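Local coordinates for penicillin-binding protein PbpB (Mycobacterium tuberculosis, PDB 6KGU), which builds cross-linked peptidoglycan for the mycobacterial cell wall from lipid intermediates and binds beta-lactam antibiotics through its penicillin-sensitive transpeptidase domain, at residues A[131-136]-A[204-209]; A[140-143]-A[147-150]; A[240-245]-A[249-254]. One frame throughout, in Å; residues are numbered along the deposited sequence.

All three contacts sit on the same side of the chain's centre, where the sequence region of the PBP dimerisation family meets the transpeptidase region. Interaction 1 ties the turn before helix 135-138 to helix 199-216. Interaction 2, the hairpin 140-141/147-149, follows that short helix directly and is nested inside the loop closed by interaction 1; their centres are about 18 Å apart. Interaction 3 comes later, in the loop between strand 233-238 and helix 259-262, with its centre about 13 Å from each of the others. Phe242 and Pro244 pack against both, so the transpeptidase-region loop touches the turn, the short helix and the hairpin, away from Ser269, the probable acyl-ester nucleophile.

Interaction 1. Residues A[131-136]-A[204-209]; sequences GSLAAN and YVQQQV
Segment 131-136 runs past helix 199-216 with Leu133 and Gln206 nearest, their CA atoms 7.5 Å apart, and it folds into a type II beta turn from Ser132 to Ala135 just where helix 135-138 begins. One side chain bridges the gap. Gln206 points from the helix toward the turn, CG anti to the backbone N (chi1 -171°) and the rest of the chain extended, which delivers its amide to the peptide groups of the turn. There the amide is used at both ends. OE1 accepts from Ala134 N at 2.8 Å, in the carbonyl plane and on a lone pair, while NE2 gives a nearly straight bond to Ser132 O at 3.1 Å. That donor stands above the carbonyl plane of Ser132; Ala135 N, closing the turn, reaches the same oxygen from the opposite face. Two bonds to the backbone fix the rotation of the amide, and Gln202 NE2, one turn earlier on the helix, adds a second donor to OE1. Ser132 OG lies beside NE2, and a water 3.0 Å from the hydroxyl accepts a weak bond from NE2. Over OE1 comes CD1 of Leu133, at 3.9 Å, the leucine otherwise packing on Asn199, Gln202 and Phe203. Asn136 approaches Gln206 but spends its ND2 on Met236 O and Asn258 OD1. Behind Gln206, Val205 and Val209 turn to strand 220-227. The whole is a glutamine side chain mimicking a peptide group: it pairs with a beta turn and its helix N-cap, Ala134, and so joins the N-terminal region to a helix packed on the transpeptidase sheet.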
# COMPACT_ATOMS: atom_id res chain seq x y z
N GLY A 131 8.36 11.88 -18.53
CA GLY A 131 9.54 11.04 -18.39
C GLY A 131 9.21 9.83 -17.52
O GLY A 131 8.32 9.04 -17.84
N SER A 132 9.92 9.70 -16.40
CA SER A 132 9.71 8.56 -15.51
C SER A 132 8.41 8.64 -14.72
O SER A 132 8.07 7.66 -14.04
CB SER A 132 10.90 8.44 -14.55
OG SER A 132 10.86 9.48 -13.59
N LEU A 133 7.67 9.74 -14.79
CA LEU A 133 6.50 9.90 -13.92
C LEU A 133 5.50 8.76 -14.11
O LEU A 133 4.97 8.55 -15.21
CB LEU A 133 5.82 11.24 -14.19
CG LEU A 133 4.54 11.52 -13.38
CD1 LEU A 133 4.88 11.69 -11.91
CD2 LEU A 133 3.81 12.77 -13.88
N ALA A 134 5.22 8.04 -13.02
CA ALA A 134 4.29 6.91 -13.05
C ALA A 134 4.65 5.89 -14.14
O ALA A 134 3.78 5.18 -14.64
CB ALA A 134 2.84 7.38 -13.23
N ALA A 135 5.93 5.81 -14.52
CA ALA A 135 6.31 4.85 -15.54
C ALA A 135 6.18 3.42 -15.07
O ALA A 135 6.04 2.51 -15.90
CB ALA A 135 7.75 5.08 -16.02
N ASN A 136 6.22 3.19 -13.75
CA ASN A 136 5.96 1.84 -13.23
C ASN A 136 4.58 1.34 -13.63
O ASN A 136 4.39 0.13 -13.82
CB ASN A 136 6.10 1.85 -11.70
CG ASN A 136 5.34 3.00 -11.04
OD1 ASN A 136 5.50 4.17 -11.41
ND2 ASN A 136 4.48 2.65 -10.09
N TYR A 204 4.71 14.19 -6.43
CA TYR A 204 5.27 14.45 -5.10
C TYR A 204 5.64 13.14 -4.41
O TYR A 204 6.73 13.00 -3.84
CB TYR A 204 4.27 15.24 -4.26
CG TYR A 204 4.82 15.69 -2.92
CD1 TYR A 204 5.59 16.84 -2.82
CD2 TYR A 204 4.58 14.96 -1.77
CE1 TYR A 204 6.12 17.26 -1.60
CE2 TYR A 204 5.09 15.36 -0.55
CZ TYR A 204 5.86 16.51 -0.47
OH TYR A 204 6.36 16.89 0.76
N VAL A 205 4.73 12.16 -4.44
CA VAL A 205 5.00 10.89 -3.78
C VAL A 205 6.21 10.20 -4.42
O VAL A 205 7.08 9.69 -3.72
CB VAL A 205 3.75 10.00 -3.81
CG1 VAL A 205 4.07 8.57 -3.33
CG2 VAL A 205 2.65 10.64 -2.93
N GLN A 206 6.29 10.22 -5.76
CA GLN A 206 7.39 9.52 -6.44
C GLN A 206 8.74 10.13 -6.09
O GLN A 206 9.71 9.41 -5.85
CB GLN A 206 7.16 9.53 -7.96
CG GLN A 206 8.13 8.64 -8.75
CD GLN A 206 7.68 8.40 -10.19
OE1 GLN A 206 6.48 8.46 -10.50
NE2 GLN A 206 8.64 8.15 -11.08
N GLN A 207 8.81 11.47 -6.04
CA GLN A 207 10.03 12.14 -5.60
C GLN A 207 10.35 11.82 -4.15
O GLN A 207 11.51 11.54 -3.81
CB GLN A 207 9.86 13.64 -5.74
CG GLN A 207 9.86 14.17 -7.13
CD GLN A 207 9.73 15.67 -7.06
OE1 GLN A 207 8.63 16.20 -6.81
NE2 GLN A 207 10.86 16.37 -7.18
N GLN A 208 9.36 11.91 -3.27
CA GLN A 208 9.61 11.60 -1.87
C GLN A 208 10.08 10.16 -1.70
O GLN A 208 10.92 9.87 -0.84
CB GLN A 208 8.36 11.89 -1.04
CG GLN A 208 8.12 13.42 -0.84
CD GLN A 208 9.09 14.04 0.16
OE1 GLN A 208 9.53 13.37 1.11
NE2 GLN A 208 9.42 15.30 -0.03
N VAL A 209 9.58 9.24 -2.54
CA VAL A 209 10.03 7.85 -2.43
C VAL A 209 11.50 7.74 -2.82
O VAL A 209 12.27 6.98 -2.20
CB VAL A 209 9.13 6.94 -3.28
CG1 VAL A 209 9.86 5.67 -3.69
CG2 VAL A 209 7.85 6.60 -2.48
O HOH W 1 11.69 9.38 -10.76

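Interaction 2. Residues A[140-143]-A[147-150]; sequences GIDW and GLLG
Leu148 reaches back over Asp142 because its CG is anti to the backbone N (chi1 -174°), while Leu149, with CG between N and the carbonyl carbon (chi1 73°), folds its CD2 onto Gly140. The leucine methyl CD2 stands 3.4 Å from Gly140 N, close packing against a residue that has no side chain. Farther along the hairpin, CD1 of Leu148 lies 3.6 Å from Asp142 OD2; the two side chains cross at about a right angle, a van der Waals contact of methyl with carboxylate. The other carboxylate oxygen, OD1, is taken by Trp143 N at 2.7 Å. CB of Leu148 rests on the Ile141 carbonyl carbon, and CD1 of Ile141 extends toward Gly147 N, whose bond goes to Asp156 OD1.

Between the strands, Gly140 O accepts from Leu148 N at 2.8 Å and, more weakly, from Leu149 N at 3.5 Å. Gly140 N returns a weak bond to Leu149 O. The register slips by one before Ile141 pairs with Gly147, their CA atoms 4.6 Å apart. Two residues, Leu148 and Leu149, thus face the single Gly140: a classic beta bulge in a short antiparallel surface hairpin that follows helix 135-138 in the dimerisation-family region, Leu149 packing on Leu256.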
# COMPACT_ATOMS: atom_id res chain seq x y z
N GLY A 140 6.03 1.28 -21.32
CA GLY A 140 6.71 1.83 -22.48
C GLY A 140 6.26 1.18 -23.77
O GLY A 140 5.48 0.22 -23.79
N ILE A 141 6.79 1.70 -24.88
CA ILE A 141 6.34 1.36 -26.22
C ILE A 141 7.42 0.55 -26.91
O ILE A 141 8.61 0.67 -26.60
CB ILE A 141 5.99 2.65 -27.01
CG1 ILE A 141 4.89 2.38 -28.04
CG2 ILE A 141 7.23 3.27 -27.67
CD1 ILE A 141 3.54 2.12 -27.42
N ASP A 142 7.00 -0.30 -27.83
CA ASP A 142 7.92 -1.12 -28.61
C ASP A 142 8.26 -0.40 -29.91
O ASP A 142 7.73 0.67 -30.22
CB ASP A 142 7.32 -2.50 -28.86
CG ASP A 142 8.38 -3.58 -29.02
OD1 ASP A 142 9.55 -3.23 -29.27
OD2 ASP A 142 8.03 -4.77 -28.88
N TRP A 143 9.15 -1.01 -30.70
CA TRP A 143 9.58 -0.43 -31.97
C TRP A 143 8.42 -0.27 -32.94
O TRP A 143 8.41 0.68 -33.73
CB TRP A 143 10.69 -1.28 -32.60
CG TRP A 143 10.26 -2.68 -33.04
CD1 TRP A 143 10.26 -3.82 -32.28
CD2 TRP A 143 9.76 -3.07 -34.33
NE1 TRP A 143 9.81 -4.89 -33.02
CE2 TRP A 143 9.49 -4.46 -34.28
CE3 TRP A 143 9.53 -2.38 -35.53
CZ2 TRP A 143 9.00 -5.16 -35.38
CZ3 TRP A 143 9.03 -3.09 -36.62
CH2 TRP A 143 8.77 -4.46 -36.53
N GLY A 147 2.43 -1.78 -27.31
CA GLY A 147 2.93 -1.77 -25.95
C GLY A 147 4.10 -2.72 -25.80
O GLY A 147 4.13 -3.81 -26.39
N LEU A 148 5.10 -2.29 -25.03
CA LEU A 148 6.22 -3.14 -24.62
C LEU A 148 6.04 -3.70 -23.22
O LEU A 148 6.28 -4.89 -22.99
CB LEU A 148 7.53 -2.34 -24.70
CG LEU A 148 8.81 -3.14 -24.43
CD1 LEU A 148 8.98 -4.26 -25.45
CD2 LEU A 148 10.05 -2.24 -24.39
N LEU A 149 5.62 -2.89 -22.26
CA LEU A 149 5.36 -3.35 -20.91
C LEU A 149 4.42 -2.35 -20.24
O LEU A 149 4.04 -1.33 -20.83
CB LEU A 149 6.67 -3.55 -20.11
CG LEU A 149 7.45 -2.32 -19.63
CD1 LEU A 149 8.63 -2.73 -18.77
CD2 LEU A 149 7.92 -1.44 -20.77
N GLY A 150 4.03 -2.66 -19.00
CA GLY A 150 3.12 -1.78 -18.30
C GLY A 150 1.73 -1.77 -18.93
O GLY A 150 1.35 -2.67 -19.69

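Interaction 3. Residues A[240-245]-A[249-254]; sequences NTFDPS and GRQGDK
Two side-chain amides, Asn240 and Gln251, do most of the joining here, each using both its oxygen and its nitrogen across the gap. The amide of Gln251 lies alongside the backbone of Asp243: OE1 accepts from Asp243 N at 2.8 Å, in the carbonyl plane and nearly straight (177°), and NE2 donates to Asp243 O at 2.9 Å from above that carbonyl's plane. An extended chain beyond CG lets Gln251 span to this residue, and OE1 also sits 3.4 Å from Phe242 CB, with NE2 near the edge of the ring.

These bonds cinch a loop lying between strand 233-238 and helix 259-262, in the transpeptidase region; the loop has little regular structure, and a type I beta turn from Gln251 to Lys254 shapes its second arm, and both end residues of the turn reach the first arm. Asp243 also forms an Asx turn, OD1 accepting from Ser245 N at 2.9 Å.

At the other end Asn240 ND2 donates to Asp253 O at 2.8 Å, almost in its own amide plane, while OD1 receives Lys254 NZ at 2.9 Å. The lysine bends at chi2 (-75°), which lays CD and CE along Asn240 OD1 and brings the ammonium to it. A water accepts from NZ and donates to Thr241 O. Lys254 CB rests 3.8 Å from Phe242 CB, and the phenyl ring runs on to Ile248, Leu256 and Ala135.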
# COMPACT_ATOMS: atom_id res chain seq x y z
N ASN A 240 13.86 4.62 -8.30
CA ASN A 240 14.70 4.13 -9.40
C ASN A 240 13.88 3.82 -10.66
O ASN A 240 14.22 2.90 -11.41
CB ASN A 240 15.49 2.88 -8.96
CG ASN A 240 16.68 2.58 -9.86
OD1 ASN A 240 17.26 3.49 -10.46
ND2 ASN A 240 17.04 1.29 -9.97
N THR A 241 12.80 4.58 -10.88
CA THR A 241 11.85 4.27 -11.95
C THR A 241 12.45 4.61 -13.31
O THR A 241 12.99 5.70 -13.51
CB THR A 241 10.56 5.06 -11.77
OG1 THR A 241 10.01 4.82 -10.47
CG2 THR A 241 9.54 4.65 -12.83
N PHE A 242 12.31 3.69 -14.26
CA PHE A 242 12.91 3.88 -15.57
C PHE A 242 12.22 5.01 -16.34
O PHE A 242 11.15 5.50 -15.98
CB PHE A 242 12.85 2.59 -16.38
CG PHE A 242 11.53 2.35 -17.08
CD1 PHE A 242 10.36 2.18 -16.34
CD2 PHE A 242 11.47 2.28 -18.45
CE1 PHE A 242 9.15 1.93 -16.98
CE2 PHE A 242 10.27 2.03 -19.09
CZ PHE A 242 9.10 1.85 -18.34
N ASP A 243 12.86 5.39 -17.44
CA ASP A 243 12.33 6.46 -18.28
C ASP A 243 11.91 5.88 -19.62
O ASP A 243 12.78 5.57 -20.45
CB ASP A 243 13.38 7.56 -18.47
CG ASP A 243 12.87 8.73 -19.29
OD1 ASP A 243 11.75 8.67 -19.86
OD2 ASP A 243 13.62 9.71 -19.37
N PRO A 244 10.61 5.72 -19.88
CA PRO A 244 10.18 5.11 -21.15
C PRO A 244 10.41 5.98 -22.38
O PRO A 244 10.21 5.49 -23.49
CB PRO A 244 8.68 4.86 -20.92
CG PRO A 244 8.27 5.94 -19.95
CD PRO A 244 9.47 6.16 -19.05
N SER A 245 10.82 7.24 -22.23
CA SER A 245 11.26 7.99 -23.39
C SER A 245 12.66 7.58 -23.85
O SER A 245 13.16 8.14 -24.83
CB SER A 245 11.24 9.50 -23.10
OG SER A 245 12.32 9.88 -22.25
N GLY A 249 16.95 -1.00 -23.27
CA GLY A 249 18.21 -1.71 -23.24
C GLY A 249 19.35 -0.97 -22.57
O GLY A 249 20.36 -1.59 -22.23
N ARG A 250 19.21 0.34 -22.37
CA ARG A 250 20.21 1.12 -21.65
C ARG A 250 19.87 1.25 -20.17
O ARG A 250 20.57 1.96 -19.44
CB ARG A 250 20.34 2.51 -22.28
CG ARG A 250 20.95 2.52 -23.68
CD ARG A 250 21.63 3.87 -23.98
NE ARG A 250 20.67 4.96 -24.13
CZ ARG A 250 20.34 5.82 -23.16
NH1 ARG A 250 20.88 5.72 -21.95
NH2 ARG A 250 19.46 6.78 -23.41
N GLN A 251 18.82 0.58 -19.70
CA GLN A 251 18.30 0.86 -18.37
C GLN A 251 18.23 -0.40 -17.51
O GLN A 251 17.32 -0.55 -16.69
CB GLN A 251 16.94 1.55 -18.47
CG GLN A 251 17.00 2.93 -19.16
CD GLN A 251 15.67 3.65 -19.16
OE1 GLN A 251 15.26 4.22 -18.15
NE2 GLN A 251 14.97 3.63 -20.30
N GLY A 252 19.19 -1.30 -17.68
CA GLY A 252 19.29 -2.46 -16.80
C GLY A 252 19.48 -2.09 -15.34
O GLY A 252 19.15 -2.90 -14.46
N ASP A 253 20.01 -0.90 -15.04
CA ASP A 253 20.16 -0.50 -13.65
C ASP A 253 18.93 0.21 -13.11
O ASP A 253 18.95 0.68 -11.97
CB ASP A 253 21.41 0.37 -13.48
CG ASP A 253 21.30 1.72 -14.18
OD1 ASP A 253 20.49 1.88 -15.11
OD2 ASP A 253 22.06 2.63 -13.81
N LYS A 254 17.83 0.24 -13.86
CA LYS A 254 16.61 0.92 -13.46
C LYS A 254 15.56 -0.10 -13.04
O LYS A 254 15.68 -1.30 -13.32
CB LYS A 254 16.09 1.80 -14.60
CG LYS A 254 16.94 3.06 -14.82
CD LYS A 254 16.61 4.02 -13.70
CE LYS A 254 17.67 5.02 -13.41
NZ LYS A 254 17.20 5.79 -12.20
O HOH W 2 14.76 7.33 -11.57